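ABC transporter (Thermotoga maritima, PDB 1JI0) probably binds and hydrolyses ATP to power the import of branched-chain amino acids across the membrane, as the nucleotide-binding subunit of an ABC transporter. Local coordinates at residues A[20-28]-A[211-219]; A[101-111]-A[148-157]. All blocks are in the same frame, centred on the assembly; numbering follows the deposited sequence.

Interaction 1: A[20-28]-A[211-219]; sequences HAIKGIDLK and VLETGQIVL
Lys23, which reaches across to Thr214 and Gln216, lays its CG over the centre of one face of the His20 imidazole, 3.4 Å above the ring plane. The same ring stacks with Tyr15, and its NE2 is hydrogen-bonded to His13. Beyond CG the lysine chain is extended and runs alongside Thr214, while its CB meets CG of Gln216 at 4.0 Å. A water accepts from both Lys23 NZ and Gln216 NE2, so two long polar side chains suit this partly open border.

The direct polar link is backbone to backbone: Lys23 N donates to Gly215 O over 2.9 Å, nearly straight at 168°, with the donor tilted out of the carbonyl plane. Gly215 brings its CA within 3.0 Å of Ala21 O, where a side chain would collide, and its positive phi suits glycine in the type I' turn 213-216.

Farther along, Ile25 has CG1 between the backbone N and the carbonyl carbon (chi1 60°), with CG2 facing the hairpin. That methyl rests 3.8 Å from Ile217 CG1 and also touches Leu212 CD1. Ile217 CD1 goes on to Leu27 CD2, the two side chains crossing at about a right angle. These four residues pack their branched aliphatic ends together, while a water accepts from Ile217 N at the border.

Strands 25-28 and 216-219 run at 66° to each other. The contact joins the antiparallel beta-subdomain to the edge hairpin of the core sheet beside the ATP-binding P-loop, an arrangement characteristic of ABC ATPase domains.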
loop_
_atom_site.group_PDB
_atom_site.type_symbol
_atom_site.label_atom_id
_atom_site.label_comp_id
_atom_site.label_asym_id
_atom_site.label_seq_id
_atom_site.Cartn_x
_atom_site.Cartn_y
_atom_site.Cartn_z
ATOM N N HIS A 20 9.322 4.572 -20.997
ATOM C CA HIS A 20 10.322 4.428 -19.949
ATOM C C HIS A 20 9.614 4.976 -18.703
ATOM O O HIS A 20 9.845 6.113 -18.297
ATOM C CB HIS A 20 11.536 5.286 -20.301
ATOM C CG HIS A 20 12.671 5.161 -19.339
ATOM N ND1 HIS A 20 13.784 5.973 -19.397
ATOM C CD2 HIS A 20 12.879 4.310 -18.306
ATOM C CE1 HIS A 20 14.627 5.628 -18.440
ATOM N NE2 HIS A 20 14.103 4.621 -17.765
ATOM N N ALA A 21 8.740 4.158 -18.127
ATOM C CA ALA A 21 7.935 4.522 -16.967
ATOM C C ALA A 21 8.694 5.051 -15.750
ATOM O O ALA A 21 8.415 6.149 -15.277
ATOM C CB ALA A 21 7.074 3.342 -16.563
ATOM N N ILE A 22 9.635 4.265 -15.232
ATOM C CA ILE A 22 10.418 4.680 -14.073
ATOM C C ILE A 22 11.848 4.903 -14.534
ATOM O O ILE A 22 12.459 4.011 -15.112
ATOM C CB ILE A 22 10.389 3.613 -12.966
ATOM C CG1 ILE A 22 8.943 3.254 -12.614
ATOM C CG2 ILE A 22 11.106 4.134 -11.735
ATOM C CD1 ILE A 22 8.116 4.430 -12.109
ATOM N N LYS A 23 12.381 6.091 -14.275
ATOM C CA LYS A 23 13.729 6.418 -14.720
ATOM C C LYS A 23 14.805 6.558 -13.647
ATOM O O LYS A 23 15.398 7.619 -13.512
ATOM C CB LYS A 23 13.682 7.704 -15.541
ATOM C CG LYS A 23 12.555 7.724 -16.560
ATOM C CD LYS A 23 12.441 9.082 -17.216
ATOM C CE LYS A 23 11.293 9.121 -18.205
ATOM N NZ LYS A 23 11.137 10.483 -18.768
ATOM N N GLY A 24 15.061 5.485 -12.904
ATOM C CA GLY A 24 16.099 5.505 -11.880
ATOM C C GLY A 24 15.740 6.158 -10.557
ATOM O O GLY A 24 16.357 7.141 -10.159
ATOM N N ILE A 25 14.753 5.616 -9.860
ATOM C CA ILE A 25 14.350 6.192 -8.583
ATOM C C ILE A 25 14.939 5.422 -7.403
ATOM O O ILE A 25 15.281 4.245 -7.531
ATOM C CB ILE A 25 12.815 6.197 -8.436
ATOM C CG1 ILE A 25 12.290 4.761 -8.505
ATOM C CG2 ILE A 25 12.184 7.075 -9.530
ATOM C CD1 ILE A 25 10.857 4.626 -8.088
ATOM N N ASP A 26 15.059 6.106 -6.265
ATOM C CA ASP A 26 15.570 5.508 -5.027
ATOM C C ASP A 26 14.512 5.749 -3.949
ATOM O O ASP A 26 13.950 6.837 -3.874
ATOM C CB ASP A 26 16.872 6.182 -4.589
ATOM C CG ASP A 26 17.968 6.091 -5.639
ATOM O OD1 ASP A 26 18.423 4.969 -5.950
ATOM O OD2 ASP A 26 18.370 7.156 -6.154
ATOM N N LEU A 27 14.242 4.742 -3.127
ATOM C CA LEU A 27 13.260 4.864 -2.051
ATOM C C LEU A 27 13.643 3.948 -0.910
ATOM O O LEU A 27 14.249 2.907 -1.129
ATOM C CB LEU A 27 11.870 4.398 -2.485
ATOM C CG LEU A 27 11.140 4.807 -3.751
ATOM C CD1 LEU A 27 9.996 3.811 -3.965
ATOM C CD2 LEU A 27 10.621 6.226 -3.630
ATOM N N LYS A 28 13.255 4.325 0.304
ATOM C CA LYS A 28 13.499 3.498 1.478
ATOM C C LYS A 28 12.239 3.535 2.317
ATOM O O LYS A 28 11.615 4.585 2.457
ATOM C CB LYS A 28 14.682 4.026 2.290
ATOM C CG LYS A 28 16.020 3.836 1.605
ATOM C CD LYS A 28 17.166 4.169 2.546
ATOM C CE LYS A 28 18.498 4.119 1.823
ATOM N NZ LYS A 28 19.605 4.544 2.728
ATOM N N VAL A 211 7.832 12.489 -3.955
ATOM C CA VAL A 211 7.009 13.077 -5.005
ATOM C C VAL A 211 7.520 12.592 -6.355
ATOM O O VAL A 211 8.617 12.951 -6.779
ATOM C CB VAL A 211 7.051 14.621 -4.963
ATOM C CG1 VAL A 211 6.138 15.190 -6.043
ATOM C CG2 VAL A 211 6.594 15.116 -3.606
ATOM N N LEU A 212 6.713 11.763 -7.014
ATOM C CA LEU A 212 7.047 11.192 -8.314
ATOM C C LEU A 212 6.413 12.004 -9.454
ATOM O O LEU A 212 5.203 12.231 -9.470
ATOM C CB LEU A 212 6.557 9.736 -8.365
ATOM C CG LEU A 212 6.873 8.806 -9.551
ATOM C CD1 LEU A 212 8.355 8.458 -9.593
ATOM C CD2 LEU A 212 6.062 7.517 -9.398
ATOM N N GLU A 213 7.242 12.448 -10.393
ATOM C CA GLU A 213 6.780 13.213 -11.550
ATOM C C GLU A 213 7.442 12.634 -12.790
ATOM O O GLU A 213 8.665 12.669 -12.921
ATOM C CB GLU A 213 7.157 14.690 -11.427
ATOM C CG GLU A 213 6.509 15.407 -10.259
ATOM C CD GLU A 213 6.565 16.923 -10.400
ATOM O OE1 GLU A 213 7.613 17.445 -10.842
ATOM O OE2 GLU A 213 5.562 17.594 -10.060
ATOM N N THR A 214 6.624 12.097 -13.689
ATOM C CA THR A 214 7.103 11.490 -14.928
ATOM C C THR A 214 8.274 10.536 -14.688
ATOM O O THR A 214 9.361 10.719 -15.234
ATOM C CB THR A 214 7.514 12.566 -15.968
ATOM O OG1 THR A 214 6.413 13.457 -16.199
ATOM C CG2 THR A 214 7.877 11.916 -17.298
ATOM N N GLY A 215 8.046 9.532 -13.844
ATOM C CA GLY A 215 9.064 8.535 -13.571
ATOM C C GLY A 215 10.279 8.907 -12.738
ATOM O O GLY A 215 11.196 8.102 -12.614
ATOM N N GLN A 216 10.310 10.109 -12.175
ATOM C CA GLN A 216 11.443 10.517 -11.349
ATOM C C GLN A 216 11.001 11.186 -10.043
ATOM O O GLN A 216 9.963 11.845 -9.994
ATOM C CB GLN A 216 12.345 11.488 -12.113
ATOM C CG GLN A 216 12.886 10.966 -13.432
ATOM C CD GLN A 216 14.056 11.796 -13.931
ATOM O OE1 GLN A 216 15.158 11.714 -13.395
ATOM N NE2 GLN A 216 13.816 12.610 -14.952
ATOM N N ILE A 217 11.797 11.018 -8.988
ATOM C CA ILE A 217 11.485 11.636 -7.703
ATOM C C ILE A 217 12.051 13.054 -7.748
ATOM O O ILE A 217 13.254 13.233 -7.905
ATOM C CB ILE A 217 12.139 10.868 -6.525
ATOM C CG1 ILE A 217 11.711 9.399 -6.550
ATOM C CG2 ILE A 217 11.728 11.496 -5.196
ATOM C CD1 ILE A 217 10.221 9.186 -6.521
ATOM N N VAL A 218 11.194 14.062 -7.625
ATOM C CA VAL A 218 11.667 15.439 -7.670
ATOM C C VAL A 218 11.844 16.026 -6.275
ATOM O O VAL A 218 12.489 17.059 -6.105
ATOM C CB VAL A 218 10.696 16.332 -8.478
ATOM C CG1 VAL A 218 10.613 15.827 -9.911
ATOM C CG2 VAL A 218 9.312 16.317 -7.847
ATOM N N LEU A 219 11.275 15.356 -5.278
ATOM C CA LEU A 219 11.355 15.829 -3.906
ATOM C C LEU A 219 10.987 14.703 -2.954
ATOM O O LEU A 219 10.140 13.864 -3.270
ATOM C CB LEU A 219 10.382 16.996 -3.714
ATOM C CG LEU A 219 10.343 17.735 -2.375
ATOM C CD1 LEU A 219 11.683 18.379 -2.106
ATOM C CD2 LEU A 219 9.256 18.800 -2.416
HETATM O O HOH W 1 10.840 12.411 -16.207
HETATM O O HOH W 2 14.533 9.872 -9.225
#

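Interaction 2: A[101-111]-A[148-157]; sequences NLMMGAYNRKD and LAIGRALMSR
Leu102 and Met155 lead the apolar part of this contact, which has no clear hydrogen bond between its segments. Leu102 sets CD1 against the backbone of Gly151, with Leu102 CD1 3.4 Å from Gly151 C, an approach that a side chain at Gly151 would block. Met155, a selenomethionine, is bent at chi2 (-55°) and chi3 (-45°); its CG lies 3.3 Å from Leu102 O, and the folded chain carries CE to the methyl of Ala106 at 3.9 Å. Unbranched and flexible, it follows this uneven surface. Asn101 lays its CB on the methyls of Leu148, crossing them at about a right angle, and the aliphatic part of Arg152 lies along Asn101 O and selenomethionine Met104, with Arg152 CD 3.6 Å from Met104 CG.

Close backbone approach depends on Gly105. Its CA-H points at Arg152 O, 3.4 Å from CA, at the very position where a side chain would stand. Near the end of the second helix, Ser156 OG donates to Ala153 O (2.8 Å), turning its hydroxyl back on its own chain while CB faces Gly105 O.

The charged part lies at the far end. Arg109 NH1 sits over the centre of one face of the Arg157 guanidinium, 2.9 Å above its plane, the two planes 67° apart. Asp111 OD2 lies well out of both guanidinium planes and attracts them by charge alone, and Asp118 forms salt bridges with both arginines, probably offsetting their closeness.

Helix 114-125 covers Met155 and Arg109 through Ile115, the loop residues Ile92 and Phe93 cover the Asn101 end, and helix 142-154 turns its other sides to strand 83-86 and helix 172-187.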
loop_
_atom_site.group_PDB
_atom_site.type_symbol
_atom_site.label_atom_id
_atom_site.label_comp_id
_atom_site.label_asym_id
_atom_site.label_seq_id
_atom_site.Cartn_x
_atom_site.Cartn_y
_atom_site.Cartn_z
ATOM N N ASN A 101 -13.633 -14.030 2.547
ATOM C CA ASN A 101 -12.619 -13.158 1.970
ATOM C C ASN A 101 -11.525 -12.848 2.993
ATOM O O ASN A 101 -10.344 -12.866 2.660
ATOM C CB ASN A 101 -13.236 -11.854 1.454
ATOM C CG ASN A 101 -13.828 -11.993 0.062
ATOM O OD1 ASN A 101 -14.993 -12.360 -0.102
ATOM N ND2 ASN A 101 -13.022 -11.702 -0.952
ATOM N N LEU A 102 -11.911 -12.565 4.237
ATOM C CA LEU A 102 -10.922 -12.274 5.272
ATOM C C LEU A 102 -10.045 -13.485 5.545
ATOM O O LEU A 102 -8.815 -13.391 5.577
ATOM C CB LEU A 102 -11.587 -11.871 6.597
ATOM C CG LEU A 102 -12.086 -10.447 6.849
ATOM C CD1 LEU A 102 -10.993 -9.434 6.534
ATOM C CD2 LEU A 102 -13.288 -10.183 6.005
HETATM N N MSE A 103 -10.693 -14.628 5.744
HETATM C CA MSE A 103 -9.992 -15.861 6.056
HETATM C C MSE A 103 -9.013 -16.351 5.001
HETATM O O MSE A 103 -7.993 -16.938 5.346
HETATM C CB MSE A 103 -11.002 -16.967 6.375
HETATM C CG MSE A 103 -11.747 -16.761 7.692
HETATM SE SE MSE A 103 -10.553 -16.551 9.211
HETATM C CE MSE A 103 -9.557 -18.191 9.017
HETATM N N MSE A 104 -9.303 -16.116 3.726
HETATM C CA MSE A 104 -8.393 -16.581 2.687
HETATM C C MSE A 104 -7.054 -15.850 2.785
HETATM O O MSE A 104 -6.062 -16.265 2.186
HETATM C CB MSE A 104 -9.013 -16.410 1.292
HETATM C CG MSE A 104 -9.068 -14.992 0.758
HETATM SE SE MSE A 104 -9.830 -14.901 -1.038
HETATM C CE MSE A 104 -8.235 -15.305 -2.049
ATOM N N GLY A 105 -7.026 -14.772 3.565
ATOM C CA GLY A 105 -5.796 -14.017 3.729
ATOM C C GLY A 105 -4.809 -14.725 4.636
ATOM O O GLY A 105 -3.596 -14.544 4.518
ATOM N N ALA A 106 -5.325 -15.546 5.545
ATOM C CA ALA A 106 -4.471 -16.278 6.477
ATOM C C ALA A 106 -4.310 -17.740 6.065
ATOM O O ALA A 106 -4.186 -18.623 6.914
ATOM C CB ALA A 106 -5.055 -16.191 7.883
ATOM N N TYR A 107 -4.292 -17.991 4.760
ATOM C CA TYR A 107 -4.168 -19.349 4.246
ATOM C C TYR A 107 -2.847 -20.033 4.578
ATOM O O TYR A 107 -2.751 -21.258 4.539
ATOM C CB TYR A 107 -4.341 -19.360 2.725
ATOM C CG TYR A 107 -3.100 -18.932 1.966
ATOM C CD1 TYR A 107 -2.805 -17.585 1.764
ATOM C CD2 TYR A 107 -2.206 -19.883 1.473
ATOM C CE1 TYR A 107 -1.647 -17.194 1.085
ATOM C CE2 TYR A 107 -1.046 -19.504 0.797
ATOM C CZ TYR A 107 -0.773 -18.161 0.605
ATOM O OH TYR A 107 0.366 -17.792 -0.080
ATOM N N ASN A 108 -1.825 -19.253 4.903
ATOM C CA ASN A 108 -0.517 -19.830 5.188
ATOM C C ASN A 108 0.043 -19.453 6.556
ATOM O O ASN A 108 1.234 -19.174 6.677
ATOM C CB ASN A 108 0.466 -19.392 4.098
ATOM C CG ASN A 108 1.808 -20.087 4.201
ATOM O OD1 ASN A 108 2.768 -19.713 3.526
ATOM N ND2 ASN A 108 1.880 -21.112 5.043
ATOM N N ARG A 109 -0.787 -19.459 7.592
ATOM C CA ARG A 109 -0.285 -19.077 8.905
ATOM C C ARG A 109 -0.056 -20.180 9.932
ATOM O O ARG A 109 0.903 -20.113 10.704
ATOM C CB ARG A 109 -1.167 -17.981 9.507
ATOM C CG ARG A 109 -0.810 -16.595 8.990
ATOM C CD ARG A 109 -0.821 -15.575 10.110
ATOM N NE ARG A 109 -2.173 -15.173 10.471
ATOM C CZ ARG A 109 -2.474 -14.459 11.549
ATOM N NH1 ARG A 109 -1.517 -14.074 12.381
ATOM N NH2 ARG A 109 -3.733 -14.119 11.787
ATOM N N LYS A 110 -0.921 -21.188 9.955
ATOM C CA LYS A 110 -0.764 -22.283 10.912
ATOM C C LYS A 110 -0.993 -21.797 12.346
ATOM O O LYS A 110 -1.061 -22.596 13.281
ATOM C CB LYS A 110 0.637 -22.897 10.789
ATOM C CG LYS A 110 0.646 -24.386 10.461
ATOM C CD LYS A 110 0.081 -25.211 11.611
ATOM C CE LYS A 110 0.025 -26.693 11.265
ATOM N NZ LYS A 110 -0.444 -27.504 12.424
ATOM N N ASP A 111 -1.106 -20.482 12.511
ATOM C CA ASP A 111 -1.350 -19.881 13.820
ATOM C C ASP A 111 -2.606 -20.491 14.436
ATOM O O ASP A 111 -3.373 -21.182 13.763
ATOM C CB ASP A 111 -1.560 -18.366 13.677
ATOM C CG ASP A 111 -0.262 -17.598 13.505
ATOM O OD1 ASP A 111 0.576 -18.015 12.680
ATOM O OD2 ASP A 111 -0.090 -16.568 14.192
ATOM N N LEU A 148 -12.611 -4.407 2.893
ATOM C CA LEU A 148 -12.498 -5.864 2.911
ATOM C C LEU A 148 -11.148 -6.279 2.322
ATOM O O LEU A 148 -10.462 -7.140 2.871
ATOM C CB LEU A 148 -13.645 -6.501 2.112
ATOM C CG LEU A 148 -13.689 -8.040 2.049
ATOM C CD1 LEU A 148 -13.497 -8.609 3.431
ATOM C CD2 LEU A 148 -15.015 -8.512 1.467
ATOM N N ALA A 149 -10.770 -5.651 1.211
ATOM C CA ALA A 149 -9.493 -5.942 0.558
ATOM C C ALA A 149 -8.346 -5.698 1.536
ATOM O O ALA A 149 -7.403 -6.490 1.627
ATOM C CB ALA A 149 -9.325 -5.065 -0.677
ATOM N N ILE A 150 -8.432 -4.594 2.271
ATOM C CA ILE A 150 -7.409 -4.261 3.255
ATOM C C ILE A 150 -7.416 -5.285 4.393
ATOM O O ILE A 150 -6.363 -5.678 4.888
ATOM C CB ILE A 150 -7.640 -2.843 3.849
ATOM C CG1 ILE A 150 -7.441 -1.784 2.763
ATOM C CG2 ILE A 150 -6.692 -2.599 5.013
ATOM C CD1 ILE A 150 -7.788 -0.388 3.210
ATOM N N GLY A 151 -8.604 -5.710 4.813
ATOM C CA GLY A 151 -8.689 -6.685 5.891
ATOM C C GLY A 151 -8.046 -8.008 5.505
ATOM O O GLY A 151 -7.336 -8.633 6.297
ATOM N N ARG A 152 -8.302 -8.440 4.276
ATOM C CA ARG A 152 -7.742 -9.694 3.777
ATOM C C ARG A 152 -6.220 -9.671 3.847
ATOM O O ARG A 152 -5.592 -10.635 4.292
ATOM C CB ARG A 152 -8.194 -9.929 2.333
ATOM C CG ARG A 152 -7.646 -11.212 1.705
ATOM C CD ARG A 152 -8.343 -11.491 0.385
ATOM N NE ARG A 152 -8.112 -10.446 -0.604
ATOM C CZ ARG A 152 -8.792 -10.329 -1.741
ATOM N NH1 ARG A 152 -9.757 -11.197 -2.029
ATOM N NH2 ARG A 152 -8.501 -9.360 -2.600
ATOM N N ALA A 153 -5.629 -8.562 3.414
ATOM C CA ALA A 153 -4.183 -8.421 3.436
ATOM C C ALA A 153 -3.666 -8.509 4.871
ATOM O O ALA A 153 -2.632 -9.125 5.137
ATOM C CB ALA A 153 -3.781 -7.084 2.803
ATOM N N LEU A 154 -4.395 -7.905 5.802
ATOM C CA LEU A 154 -3.977 -7.923 7.200
ATOM C C LEU A 154 -3.936 -9.330 7.782
ATOM O O LEU A 154 -3.033 -9.660 8.545
ATOM C CB LEU A 154 -4.905 -7.048 8.047
ATOM C CG LEU A 154 -4.731 -5.531 7.928
ATOM C CD1 LEU A 154 -5.712 -4.829 8.863
ATOM C CD2 LEU A 154 -3.311 -5.159 8.286
HETATM N N MSE A 155 -4.910 -10.162 7.421
HETATM C CA MSE A 155 -4.956 -11.529 7.936
HETATM C C MSE A 155 -3.718 -12.356 7.588
HETATM O O MSE A 155 -3.512 -13.429 8.145
HETATM C CB MSE A 155 -6.216 -12.242 7.434
HETATM C CG MSE A 155 -7.508 -11.739 8.064
HETATM SE SE MSE A 155 -7.479 -11.800 10.010
HETATM C CE MSE A 155 -6.725 -13.556 10.266
ATOM N N SER A 156 -2.894 -11.865 6.666
ATOM C CA SER A 156 -1.687 -12.588 6.291
ATOM C C SER A 156 -0.511 -12.079 7.115
ATOM O O SER A 156 0.609 -12.554 6.964
ATOM C CB SER A 156 -1.384 -12.407 4.800
ATOM O OG SER A 156 -0.794 -11.145 4.543
ATOM N N ARG A 157 -0.777 -11.105 7.983
ATOM C CA ARG A 157 0.260 -10.524 8.836
ATOM C C ARG A 157 1.477 -10.123 7.989
ATOM O O ARG A 157 2.596 -10.622 8.179
ATOM C CB ARG A 157 0.644 -11.536 9.922
ATOM C CG ARG A 157 1.598 -11.009 10.976
ATOM C CD ARG A 157 1.576 -11.876 12.233
ATOM N NE ARG A 157 0.355 -11.683 13.014
ATOM C CZ ARG A 157 0.083 -12.321 14.149
ATOM N NH1 ARG A 157 0.945 -13.204 14.640
ATOM N NH2 ARG A 157 -1.045 -12.073 14.803
#

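How the interactions relate
Starting from the N terminus, the chain lays down strands 19-23 and 25-30, passes the P-loop and its helix 45-52, and reaches helix 98-103. Interaction 2 then closes a mostly helical loop of 36 residues when helix 142-154 returns to segment 101-111. Only after the remaining strands of the core sheet does hairpin 211-219 come back to segment 20-28, so interaction 1 closes the longer loop and interaction 2 is nested within it. The two lie on opposite sides of the chain's centre, their own centres 31 Å apart, and do not touch. Interaction 1 fastens the two sheets together; interaction 2 joins helices flanking the far side.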